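PDB 3NPG: uncharacterized DUF364 family protein from Pyrococcus horikoshii, which is of unknown function but belongs to the DUF364 family and may take part in binding or chelating heavy metals. Local coordinates for residues 16-21 with 90-95; 41-46 with 222-227; 191-196 with 210-215; 216-221 with 240-245. One frame throughout, in Å; residues are numbered along the deposited sequence.

Interaction 1: residues 16-21 with 90-95; sequences ELAEDL and NAVSQY
With CG anti to the backbone N (chi1 -177°), Y95 reaches off helix 79-96 toward L21, whose own CG stands anti to the carbonyl carbon (chi1 -69°). These rotations bring the two side chains together, and the extended chi2 of L21 lays CD2 over one face of the tyrosine ring. This methyl carbon, L21 CD2, lies 3.5 Å from the centroid of the Y95 ring and 6° off its normal, a CH-pi contact that involves the ring as a whole and not one bond of it. The sister methyl CD1 of L21 turns onto V92, one turn earlier in the helix, and comes within 3.8 Å of V92 CG1. Both branches of V92 are used: CG1 also meets L17 CB at 3.7 Å, while V92 CG2 faces A18 CB at 3.9 Å. Apolar groups thus join the end of helix 6-17, and the turn leading into strand 22-27, to the last turns of helix 79-96, which packs through A91 on strand 32-38 of the antiparallel three-stranded sheet. L67 of helix 67-72 touches A18, L21 and V92 and adds to the burial. The turn itself is closed by L21 N donating to A18 O at 3.3 Å. The hydroxyl of Y95 is hydrogen-bonded to N of E41. An alanine at Y95 removes the ring and would probably leave L21 CD2 without its flat platform and the E41 amide without its hydroxyl partner.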
loop_
_atom_site.group_PDB
_atom_site.type_symbol
_atom_site.label_atom_id
_atom_site.label_comp_id
_atom_site.label_asym_id
_atom_site.label_seq_id
_atom_site.Cartn_x
_atom_site.Cartn_y
_atom_site.Cartn_z
ATOM N N GLU A 16 -21.246 10.508 -29.607
ATOM C CA GLU A 16 -22.245 11.106 -30.491
ATOM C C GLU A 16 -22.388 12.611 -30.176
ATOM O O GLU A 16 -22.764 13.387 -31.047
ATOM C CB GLU A 16 -23.600 10.389 -30.329
ATOM C CG GLU A 16 -24.482 10.446 -31.571
ATOM C CD GLU A 16 -24.269 9.321 -32.572
ATOM O OE1 GLU A 16 -23.868 8.212 -32.146
ATOM O OE2 GLU A 16 -24.576 9.526 -33.768
ATOM N N LEU A 17 -22.069 13.011 -28.932
ATOM C CA LEU A 17 -22.165 14.409 -28.493
ATOM C C LEU A 17 -20.848 15.174 -28.691
ATOM O O LEU A 17 -20.849 16.404 -28.717
ATOM C CB LEU A 17 -22.608 14.480 -27.022
ATOM C CG LEU A 17 -24.110 14.592 -26.785
ATOM C CD1 LEU A 17 -24.796 13.237 -26.918
ATOM C CD2 LEU A 17 -24.391 15.164 -25.434
ATOM N N ALA A 18 -19.738 14.451 -28.865
ATOM C CA ALA A 18 -18.420 15.058 -29.044
ATOM C C ALA A 18 -18.152 15.466 -30.500
ATOM O O ALA A 18 -17.048 15.919 -30.815
ATOM C CB ALA A 18 -17.344 14.100 -28.566
ATOM N N GLU A 19 -19.162 15.313 -31.388
ATOM C CA GLU A 19 -19.029 15.616 -32.820
ATOM C C GLU A 19 -18.675 17.083 -33.084
ATOM O O GLU A 19 -17.797 17.362 -33.904
ATOM C CB GLU A 19 -20.308 15.223 -33.580
ATOM N N ASP A 20 -19.343 18.018 -32.377
ATOM C CA ASP A 20 -19.111 19.454 -32.567
ATOM C C ASP A 20 -18.133 20.042 -31.532
ATOM O O ASP A 20 -18.004 21.262 -31.438
ATOM C CB ASP A 20 -20.447 20.226 -32.560
ATOM C CG ASP A 20 -21.390 19.834 -33.691
ATOM O OD1 ASP A 20 -20.937 19.798 -34.861
ATOM O OD2 ASP A 20 -22.593 19.627 -33.414
ATOM N N LEU A 21 -17.418 19.173 -30.787
ATOM C CA LEU A 21 -16.441 19.612 -29.779
ATOM C C LEU A 21 -15.020 19.194 -30.156
ATOM O O LEU A 21 -14.823 18.137 -30.763
ATOM C CB LEU A 21 -16.800 19.058 -28.395
ATOM C CG LEU A 21 -18.049 19.629 -27.738
ATOM C CD1 LEU A 21 -18.477 18.779 -26.588
ATOM C CD2 LEU A 21 -17.825 21.058 -27.279
ATOM N N ASN A 90 -16.780 13.648 -19.167
ATOM C CA ASN A 90 -17.214 14.723 -18.282
ATOM C C ASN A 90 -17.059 16.092 -18.947
ATOM O O ASN A 90 -17.909 16.959 -18.759
ATOM C CB ASN A 90 -16.443 14.674 -16.965
ATOM C CG ASN A 90 -16.754 13.457 -16.127
ATOM O OD1 ASN A 90 -17.807 12.824 -16.262
ATOM N ND2 ASN A 90 -15.858 13.120 -15.219
ATOM N N ALA A 91 -15.982 16.278 -19.746
ATOM C CA ALA A 91 -15.745 17.528 -20.475
ATOM C C ALA A 91 -16.882 17.803 -21.450
ATOM O O ALA A 91 -17.447 18.901 -21.443
ATOM C CB ALA A 91 -14.423 17.454 -21.219
ATOM N N VAL A 92 -17.267 16.773 -22.248
ATOM C CA VAL A 92 -18.381 16.860 -23.204
ATOM C C VAL A 92 -19.697 17.113 -22.449
ATOM O O VAL A 92 -20.503 17.944 -22.870
ATOM C CB VAL A 92 -18.460 15.576 -24.091
ATOM C CG1 VAL A 92 -19.711 15.584 -24.967
ATOM C CG2 VAL A 92 -17.205 15.421 -24.942
ATOM N N SER A 93 -19.871 16.438 -21.293
ATOM C CA SER A 93 -21.060 16.557 -20.454
ATOM C C SER A 93 -21.208 17.952 -19.867
ATOM O O SER A 93 -22.299 18.502 -19.878
ATOM C CB SER A 93 -21.021 15.528 -19.332
ATOM O OG SER A 93 -20.951 14.205 -19.842
ATOM N N GLN A 94 -20.102 18.533 -19.363
ATOM C CA GLN A 94 -20.103 19.875 -18.751
ATOM C C GLN A 94 -20.422 20.985 -19.763
ATOM O O GLN A 94 -20.890 22.058 -19.375
ATOM C CB GLN A 94 -18.771 20.150 -18.034
ATOM C CG GLN A 94 -18.568 19.296 -16.784
ATOM C CD GLN A 94 -19.491 19.701 -15.667
ATOM O OE1 GLN A 94 -19.278 20.705 -15.004
ATOM N NE2 GLN A 94 -20.512 18.900 -15.407
ATOM N N TYR A 95 -20.195 20.717 -21.059
ATOM C CA TYR A 95 -20.538 21.646 -22.129
ATOM C C TYR A 95 -22.058 21.632 -22.374
ATOM O O TYR A 95 -22.651 22.688 -22.603
ATOM C CB TYR A 95 -19.778 21.275 -23.424
ATOM C CG TYR A 95 -20.010 22.236 -24.574
ATOM C CD1 TYR A 95 -19.215 23.368 -24.736
ATOM C CD2 TYR A 95 -20.974 21.976 -25.541
ATOM C CE1 TYR A 95 -19.407 24.240 -25.810
ATOM C CE2 TYR A 95 -21.178 22.842 -26.615
ATOM C CZ TYR A 95 -20.395 23.975 -26.744
ATOM O OH TYR A 95 -20.594 24.823 -27.808
#

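Interaction 2: residues 41-46 with 222-227; sequences EGRALG and NIEKAL
The guanidinium of R43 is approached at its edge, near its plane, by the carboxylate of E224; the helix segment comes to this border and not over a face. The two flat groups are turned 41° against each other, and R43 NH1 stays 4.1 Å from E224 OE2, too far for a salt bridge, so the opposite charges probably attract only loosely at the exposed border of the contact. R43 NE also has a weak, long ion pair with E38.

Beside this polar pair the contact is apolar. The end of I223, methyl CD1, presses on strand 43-46 beside L45, 3.6 Å from L45 N and 3.7 Å from L45 CB, touching backbone and side chain together. L45 holds CG anti to its backbone N (chi1 -170°), which carries its two methyls on toward L227, one turn further along the helix. There L227 CD2 rests against both methyls of L45, 3.8 Å from L45 CD1 and 3.9 Å from L45 CD2. L36 of strand 32-38 packs on I223 and L227, and W34 on L45 and L227.

The helix starts right here: N222 is its N-cap, with OD1 accepting from K225 N at 3.1 Å in a nearly straight bond, the donor standing above the amide carbonyl plane. The axes of strand 43-46 and helix 223-227 approach to 9.7 Å, with 30° between their directions, a helix laid on an antiparallel sheet in alpha/beta packing, by which helix 223-232 of the Rossmann-like C-terminal part covers the sheet of the N-terminal part.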
loop_
_atom_site.group_PDB
_atom_site.type_symbol
_atom_site.label_atom_id
_atom_site.label_comp_id
_atom_site.label_asym_id
_atom_site.label_seq_id
_atom_site.Cartn_x
_atom_site.Cartn_y
_atom_site.Cartn_z
ATOM N N GLU A 41 -20.163 27.626 -28.483
ATOM C CA GLU A 41 -20.646 28.444 -27.364
ATOM C C GLU A 41 -19.533 28.834 -26.381
ATOM O O GLU A 41 -19.668 29.828 -25.668
ATOM C CB GLU A 41 -21.786 27.742 -26.630
ATOM C CG GLU A 41 -23.076 27.711 -27.422
ATOM C CD GLU A 41 -24.097 26.736 -26.883
ATOM O OE1 GLU A 41 -24.755 27.066 -25.872
ATOM O OE2 GLU A 41 -24.236 25.635 -27.465
ATOM N N GLY A 42 -18.458 28.047 -26.343
ATOM C CA GLY A 42 -17.323 28.310 -25.459
ATOM C C GLY A 42 -16.563 27.063 -25.041
ATOM O O GLY A 42 -16.599 26.045 -25.739
ATOM N N ARG A 43 -15.870 27.133 -23.884
ATOM C CA ARG A 43 -15.061 26.020 -23.373
ATOM C C ARG A 43 -15.718 25.304 -22.180
ATOM O O ARG A 43 -16.571 25.879 -21.496
ATOM C CB ARG A 43 -13.649 26.503 -22.991
ATOM C CG ARG A 43 -12.766 26.819 -24.184
ATOM C CD ARG A 43 -11.373 27.226 -23.760
ATOM N NE ARG A 43 -10.504 27.445 -24.916
ATOM C CZ ARG A 43 -9.227 27.802 -24.827
ATOM N NH1 ARG A 43 -8.664 27.986 -23.638
ATOM N NH2 ARG A 43 -8.503 27.974 -25.925
ATOM N N ALA A 44 -15.300 24.047 -21.924
ATOM C CA ALA A 44 -15.794 23.253 -20.794
ATOM C C ALA A 44 -14.680 22.380 -20.241
ATOM O O ALA A 44 -13.909 21.795 -21.011
ATOM C CB ALA A 44 -16.964 22.387 -21.230
ATOM N N LEU A 45 -14.580 22.296 -18.911
ATOM C CA LEU A 45 -13.538 21.502 -18.272
ATOM C C LEU A 45 -14.118 20.282 -17.562
ATOM O O LEU A 45 -14.968 20.415 -16.684
ATOM C CB LEU A 45 -12.720 22.372 -17.294
ATOM C CG LEU A 45 -11.430 21.751 -16.726
ATOM C CD1 LEU A 45 -10.429 21.438 -17.831
ATOM C CD2 LEU A 45 -10.802 22.666 -15.721
ATOM N N GLY A 46 -13.674 19.107 -17.976
ATOM C CA GLY A 46 -14.079 17.853 -17.365
ATOM C C GLY A 46 -12.953 17.235 -16.571
ATOM O O GLY A 46 -11.789 17.303 -16.989
ATOM N N ASN A 222 -14.964 29.208 -13.358
ATOM C CA ASN A 222 -13.815 29.904 -13.944
ATOM C C ASN A 222 -12.782 28.868 -14.379
ATOM O O ASN A 222 -12.065 28.318 -13.542
ATOM C CB ASN A 222 -13.203 30.903 -12.938
ATOM C CG ASN A 222 -12.240 31.905 -13.555
ATOM O OD1 ASN A 222 -11.369 31.566 -14.371
ATOM N ND2 ASN A 222 -12.333 33.147 -13.121
ATOM N N ILE A 223 -12.759 28.550 -15.682
ATOM C CA ILE A 223 -11.870 27.525 -16.250
ATOM C C ILE A 223 -10.380 27.862 -16.038
ATOM O O ILE A 223 -9.608 26.987 -15.638
ATOM C CB ILE A 223 -12.200 27.281 -17.754
ATOM C CG1 ILE A 223 -13.731 27.034 -17.984
ATOM C CG2 ILE A 223 -11.331 26.169 -18.346
ATOM C CD1 ILE A 223 -14.282 25.662 -17.568
ATOM N N GLU A 224 -9.982 29.124 -16.310
ATOM C CA GLU A 224 -8.583 29.552 -16.191
ATOM C C GLU A 224 -8.050 29.426 -14.762
ATOM O O GLU A 224 -6.973 28.864 -14.560
ATOM C CB GLU A 224 -8.398 30.986 -16.722
ATOM C CG GLU A 224 -8.531 31.100 -18.235
ATOM C CD GLU A 224 -7.488 30.336 -19.034
ATOM O OE1 GLU A 224 -6.296 30.368 -18.648
ATOM O OE2 GLU A 224 -7.862 29.724 -20.061
ATOM N N LYS A 225 -8.814 29.930 -13.768
ATOM C CA LYS A 225 -8.404 29.877 -12.358
ATOM C C LYS A 225 -8.393 28.438 -11.818
ATOM O O LYS A 225 -7.503 28.083 -11.040
ATOM C CB LYS A 225 -9.295 30.777 -11.493
ATOM C CG LYS A 225 -9.061 32.266 -11.710
ATOM C CD LYS A 225 -9.669 33.092 -10.585
ATOM C CE LYS A 225 -9.467 34.571 -10.791
ATOM N NZ LYS A 225 -9.923 35.356 -9.613
ATOM N N ALA A 226 -9.367 27.602 -12.256
ATOM C CA ALA A 226 -9.456 26.198 -11.843
ATOM C C ALA A 226 -8.308 25.358 -12.430
ATOM O O ALA A 226 -7.790 24.482 -11.745
ATOM C CB ALA A 226 -10.794 25.614 -12.249
ATOM N N LEU A 227 -7.893 25.649 -13.694
ATOM C CA LEU A 227 -6.761 24.960 -14.341
ATOM C C LEU A 227 -5.455 25.248 -13.622
ATOM O O LEU A 227 -4.624 24.354 -13.480
ATOM C CB LEU A 227 -6.642 25.369 -15.821
ATOM C CG LEU A 227 -7.517 24.599 -16.799
ATOM C CD1 LEU A 227 -7.429 25.192 -18.175
ATOM C CD2 LEU A 227 -7.137 23.138 -16.835
#

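Interaction 3: residues 191-196 with 210-215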
loop_
_atom_site.group_PDB
_atom_site.type_symbol
_atom_site.label_atom_id
_atom_site.label_comp_id
_atom_site.label_asym_id
_atom_site.label_seq_id
_atom_site.Cartn_x
_atom_site.Cartn_y
_atom_site.Cartn_z
ATOM N N LYS A 191 -33.126 2.344 -2.387
ATOM C CA LYS A 191 -34.091 3.214 -3.075
ATOM C C LYS A 191 -33.449 4.562 -3.444
ATOM O O LYS A 191 -34.010 5.328 -4.238
ATOM C CB LYS A 191 -35.368 3.421 -2.213
ATOM C CG LYS A 191 -35.106 3.547 -0.707
ATOM C CD LYS A 191 -36.403 3.518 0.090
ATOM C CE LYS A 191 -36.151 3.642 1.562
ATOM N NZ LYS A 191 -37.416 3.627 2.337
ATOM N N LEU A 192 -32.245 4.817 -2.909
ATOM C CA LEU A 192 -31.516 6.058 -3.118
ATOM C C LEU A 192 -30.027 5.756 -3.379
ATOM O O LEU A 192 -29.337 5.270 -2.485
ATOM C CB LEU A 192 -31.681 6.957 -1.868
ATOM C CG LEU A 192 -31.031 8.341 -1.916
ATOM C CD1 LEU A 192 -31.723 9.241 -2.925
ATOM C CD2 LEU A 192 -31.078 8.987 -0.573
ATOM N N ILE A 193 -29.555 5.979 -4.630
ATOM C CA ILE A 193 -28.153 5.756 -5.011
ATOM C C ILE A 193 -27.550 7.052 -5.540
ATOM O O ILE A 193 -27.945 7.530 -6.608
ATOM C CB ILE A 193 -28.003 4.574 -6.022
ATOM C CG1 ILE A 193 -28.606 3.267 -5.438
ATOM C CG2 ILE A 193 -26.529 4.381 -6.429
ATOM C CD1 ILE A 193 -28.742 2.171 -6.395
ATOM N N VAL A 194 -26.628 7.649 -4.764
ATOM C CA VAL A 194 -26.002 8.927 -5.115
ATOM C C VAL A 194 -24.538 8.728 -5.517
ATOM O O VAL A 194 -23.748 8.194 -4.734
ATOM C CB VAL A 194 -26.133 9.962 -3.958
ATOM C CG1 VAL A 194 -25.656 11.338 -4.399
ATOM C CG2 VAL A 194 -27.564 10.028 -3.440
ATOM N N ILE A 195 -24.174 9.169 -6.729
ATOM C CA ILE A 195 -22.785 9.134 -7.200
ATOM C C ILE A 195 -22.186 10.532 -6.999
ATOM O O ILE A 195 -22.574 11.474 -7.692
ATOM C CB ILE A 195 -22.701 8.645 -8.686
ATOM C CG1 ILE A 195 -23.481 7.306 -8.902
ATOM C CG2 ILE A 195 -21.253 8.536 -9.162
ATOM C CD1 ILE A 195 -23.068 6.113 -7.959
ATOM N N THR A 196 -21.358 10.691 -5.951
ATOM C CA THR A 196 -20.860 12.004 -5.541
ATOM C C THR A 196 -19.384 12.236 -5.853
ATOM O O THR A 196 -18.559 11.338 -5.675
ATOM C CB THR A 196 -21.201 12.277 -4.062
ATOM O OG1 THR A 196 -20.852 13.625 -3.743
ATOM C CG2 THR A 196 -20.497 11.315 -3.108
ATOM N N THR A 210 -30.408 2.877 -15.290
ATOM C CA THR A 210 -29.644 2.310 -14.168
ATOM C C THR A 210 -30.341 2.580 -12.834
ATOM O O THR A 210 -31.313 3.337 -12.786
ATOM C CB THR A 210 -28.182 2.827 -14.167
ATOM O OG1 THR A 210 -28.163 4.198 -13.779
ATOM C CG2 THR A 210 -27.488 2.641 -15.509
ATOM N N LYS A 211 -29.833 1.975 -11.748
ATOM C CA LYS A 211 -30.396 2.160 -10.411
ATOM C C LYS A 211 -29.973 3.505 -9.784
ATOM O O LYS A 211 -30.524 3.897 -8.751
ATOM C CB LYS A 211 -30.016 0.989 -9.492
ATOM C CG LYS A 211 -30.691 -0.328 -9.859
ATOM C CD LYS A 211 -30.399 -1.400 -8.822
ATOM C CE LYS A 211 -30.965 -2.741 -9.209
ATOM N NZ LYS A 211 -30.586 -3.796 -8.235
ATOM N N VAL A 212 -29.001 4.221 -10.423
ATOM C CA VAL A 212 -28.534 5.542 -9.949
ATOM C C VAL A 212 -29.709 6.521 -9.923
ATOM O O VAL A 212 -30.420 6.658 -10.928
ATOM C CB VAL A 212 -27.358 6.094 -10.822
ATOM C CG1 VAL A 212 -26.907 7.470 -10.333
ATOM C CG2 VAL A 212 -26.185 5.119 -10.847
ATOM N N THR A 213 -29.937 7.173 -8.774
ATOM C CA THR A 213 -31.071 8.096 -8.620
ATOM C C THR A 213 -30.648 9.558 -8.734
ATOM O O THR A 213 -31.397 10.373 -9.275
ATOM C CB THR A 213 -31.811 7.815 -7.313
ATOM O OG1 THR A 213 -30.891 7.946 -6.224
ATOM C CG2 THR A 213 -32.464 6.421 -7.298
ATOM N N HIS A 214 -29.458 9.898 -8.210
ATOM C CA HIS A 214 -28.958 11.272 -8.214
ATOM C C HIS A 214 -27.493 11.337 -8.618
ATOM O O HIS A 214 -26.763 10.352 -8.480
ATOM C CB HIS A 214 -29.136 11.916 -6.819
ATOM C CG HIS A 214 -30.561 12.039 -6.382
ATOM N ND1 HIS A 214 -31.246 10.966 -5.847
ATOM C CD2 HIS A 214 -31.365 13.126 -6.357
ATOM C CE1 HIS A 214 -32.456 11.419 -5.564
ATOM N NE2 HIS A 214 -32.570 12.714 -5.841
ATOM N N LEU A 215 -27.052 12.518 -9.069
ATOM C CA LEU A 215 -25.659 12.811 -9.364
ATOM C C LEU A 215 -25.254 14.055 -8.599
ATOM O O LEU A 215 -25.837 15.120 -8.808
ATOM C CB LEU A 215 -25.446 13.027 -10.881
ATOM C CG LEU A 215 -25.210 11.762 -11.716
ATOM C CD1 LEU A 215 -25.296 12.068 -13.195
ATOM C CD2 LEU A 215 -23.859 11.121 -11.383
#
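T213 grips I193 at both ends of its backbone. Its OG1 accepts from I193 N at 2.9 Å, and its own amide, T213 N, donates to I193 O at 3.0 Å, in the carbonyl plane and on a lone pair. I193 O takes a second bond, from H214 N at 3.2 Å, with the donor tilted 28° from that plane. OG1 reaches I193 because it sits between the backbone N and the carbonyl carbon of T213 (chi1 58°). From here the chain enters the parallel pairing of strands 192-196 and 214-220, neighbours in the Rossmann-like sheet, where V194 pairs with H214 and I195 with L215; the bond from I195 N to H214 O is weak. Further out, T213 OG1 and H214 ND1 are hydrogen-bonded at 3.1 Å, which steadies the imidazole, and L192 CD1 approaches that ring obliquely. I195 CG1 meets V212 CG1 at 3.7 Å, the two side chains crossing at about a right angle. Replacing T213 by a valine takes away the hydroxyl and would probably leave I193 N without this acceptor and the H214 ring freer to turn. Behind these, L184 of helix 180-186 backs I193 and V212, and L110 of helix 107-112 covers V194 and H214.

Interaction 4: residues 216-221 with 240-245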
loop_
_atom_site.group_PDB
_atom_site.type_symbol
_atom_site.label_atom_id
_atom_site.label_comp_id
_atom_site.label_asym_id
_atom_site.label_seq_id
_atom_site.Cartn_x
_atom_site.Cartn_y
_atom_site.Cartn_z
ATOM N N ALA A 216 -24.323 13.910 -7.644
ATOM C CA ALA A 216 -23.824 15.044 -6.867
ATOM C C ALA A 216 -22.422 15.411 -7.322
ATOM O O ALA A 216 -21.465 14.692 -7.029
ATOM C CB ALA A 216 -23.828 14.712 -5.391
ATOM N N SER A 217 -22.308 16.482 -8.106
ATOM C CA SER A 217 -21.030 16.897 -8.660
ATOM C C SER A 217 -20.886 18.422 -8.623
ATOM O O SER A 217 -21.597 19.089 -7.860
ATOM C CB SER A 217 -20.884 16.382 -10.086
ATOM O OG SER A 217 -19.541 16.477 -10.523
HETATM N N MSE A 218 -19.945 18.976 -9.423
HETATM C CA MSE A 218 -19.704 20.419 -9.473
HETATM C C MSE A 218 -19.327 20.887 -10.881
HETATM O O MSE A 218 -18.647 20.166 -11.617
HETATM C CB MSE A 218 -18.622 20.827 -8.461
HETATM C CG MSE A 218 -17.256 20.192 -8.734
HETATM SE SE MSE A 218 -16.056 20.372 -7.242
HETATM C CE MSE A 218 -17.015 19.228 -5.919
ATOM N N LYS A 219 -19.754 22.103 -11.247
ATOM C CA LYS A 219 -19.432 22.685 -12.544
ATOM C C LYS A 219 -18.425 23.810 -12.380
ATOM O O LYS A 219 -18.614 24.688 -11.538
ATOM C CB LYS A 219 -20.705 23.191 -13.252
ATOM C CG LYS A 219 -20.447 23.725 -14.664
ATOM C CD LYS A 219 -21.715 24.183 -15.339
ATOM C CE LYS A 219 -21.445 24.692 -16.729
ATOM N NZ LYS A 219 -22.688 25.159 -17.392
ATOM N N VAL A 220 -17.358 23.795 -13.196
ATOM C CA VAL A 220 -16.317 24.824 -13.164
ATOM C C VAL A 220 -16.874 26.176 -13.652
ATOM O O VAL A 220 -17.352 26.275 -14.783
ATOM C CB VAL A 220 -15.067 24.391 -13.969
ATOM C CG1 VAL A 220 -13.987 25.458 -13.905
ATOM C CG2 VAL A 220 -14.530 23.051 -13.475
ATOM N N THR A 221 -16.830 27.207 -12.782
ATOM C CA THR A 221 -17.325 28.550 -13.117
ATOM C C THR A 221 -16.235 29.406 -13.769
ATOM O O THR A 221 -16.538 30.231 -14.624
ATOM C CB THR A 221 -17.949 29.229 -11.881
ATOM O OG1 THR A 221 -17.018 29.195 -10.795
ATOM C CG2 THR A 221 -19.252 28.583 -11.464
ATOM N N SER A 240 -13.101 25.764 -5.128
ATOM C CA SER A 240 -13.574 27.141 -4.921
ATOM C C SER A 240 -13.905 27.845 -6.247
ATOM O O SER A 240 -14.608 28.857 -6.244
ATOM C CB SER A 240 -12.549 27.949 -4.133
ATOM O OG SER A 240 -11.333 28.071 -4.850
ATOM N N GLU A 241 -13.403 27.309 -7.376
ATOM C CA GLU A 241 -13.674 27.871 -8.708
ATOM C C GLU A 241 -14.812 27.103 -9.393
ATOM O O GLU A 241 -14.967 27.176 -10.616
ATOM C CB GLU A 241 -12.399 27.846 -9.578
ATOM C CG GLU A 241 -11.255 28.683 -9.021
ATOM C CD GLU A 241 -11.509 30.178 -8.935
ATOM O OE1 GLU A 241 -12.412 30.676 -9.646
ATOM O OE2 GLU A 241 -10.744 30.864 -8.221
ATOM N N SER A 242 -15.621 26.385 -8.596
ATOM C CA SER A 242 -16.722 25.580 -9.103
ATOM C C SER A 242 -17.969 25.754 -8.247
ATOM O O SER A 242 -17.887 26.289 -7.139
ATOM C CB SER A 242 -16.326 24.106 -9.140
ATOM O OG SER A 242 -15.203 23.892 -9.979
ATOM N N ILE A 243 -19.130 25.294 -8.754
ATOM C CA ILE A 243 -20.381 25.303 -7.998
ATOM C C ILE A 243 -20.920 23.890 -7.840
ATOM O O ILE A 243 -21.077 23.176 -8.830
ATOM C CB ILE A 243 -21.441 26.282 -8.595
ATOM C CG1 ILE A 243 -21.601 26.096 -10.121
ATOM C CG2 ILE A 243 -21.113 27.729 -8.239
ATOM C CD1 ILE A 243 -22.860 25.430 -10.526
ATOM N N LYS A 244 -21.139 23.459 -6.590
ATOM C CA LYS A 244 -21.652 22.124 -6.297
ATOM C C LYS A 244 -23.130 22.014 -6.665
ATOM O O LYS A 244 -23.878 22.968 -6.487
ATOM C CB LYS A 244 -21.440 21.778 -4.817
ATOM C CG LYS A 244 -19.985 21.493 -4.455
ATOM C CD LYS A 244 -19.821 21.212 -2.965
ATOM C CE LYS A 244 -18.380 20.971 -2.595
ATOM N NZ LYS A 244 -18.206 20.816 -1.127
ATOM N N TYR A 245 -23.554 20.847 -7.176
ATOM C CA TYR A 245 -24.951 20.620 -7.550
ATOM C C TYR A 245 -25.367 19.183 -7.308
ATOM O O TYR A 245 -24.533 18.282 -7.349
ATOM C CB TYR A 245 -25.210 21.013 -9.038
ATOM C CG TYR A 245 -24.458 20.165 -10.050
ATOM C CD1 TYR A 245 -24.972 18.945 -10.489
ATOM C CD2 TYR A 245 -23.278 20.619 -10.630
ATOM C CE1 TYR A 245 -24.286 18.163 -11.417
ATOM C CE2 TYR A 245 -22.595 19.855 -11.576
ATOM C CZ TYR A 245 -23.094 18.621 -11.955
ATOM O OH TYR A 245 -22.422 17.870 -12.890
#
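Y245 folds its ring back across the neighbouring strand, over the backbone of S217 and M218. CG lies between the backbone N and the carbonyl carbon (chi1 65°), which brings S217 O over one ring face, 3.6 Å above the plane and offset toward the rim, with K219 N at the edge, in plane. The far end of the ring closes on S217, its OH 3.5 Å from S217 CB; the hydroxyl has a weak hydrogen bond with Q94 NE2, while S217 OG is hydrogen-bonded to the carbonyl of G197. Two pairs of backbone bonds hold the strands: Y245 N to S217 O at 2.7 Å, returned by S217 N to Y245 O, and I243 N to K219 O at 2.9 Å, returned by K219 N to I243 O. On the face of M218 and K244, the selenomethionine lies beside the lysine, pointing the same way, M218 CE 4.0 Å from K244 CE. Where the strands part, T221 N donates to E241 O at 2.9 Å, and T221 and I243 cross at about a right angle. Strands 216-220 and 242-245 run 154° apart: strand 242-248, outermost within this chain, is the antiparallel member of an otherwise parallel Rossmann-like sheet, reached from strand 214-220 through helices 223-232 and 235-239.

How the interactions relate
Interactions 3 and 4 share strand 214-220, which pairs with 192-196 in one and with 242-248 in the other; their centres are about 18 Å apart, and I195 O and A216 N, 3.0 Å apart, are probably hydrogen-bonded. Helix 223-232 of interaction 2 follows that strand; the segments of interaction 2 alternate with those of interactions 1 and 4, while interaction 3 closes before interaction 4 opens. Interaction 2 lies about 11 Å from interaction 4, centre to centre, 13 Å from interaction 1 and 26 Å from interaction 3. It spans the two parts, and the touches of interaction 1 with 2 (Y95-E41) and 4 (Q94-K219) suggest that the N-terminal part packs on this end of the Rossmann-like sheet.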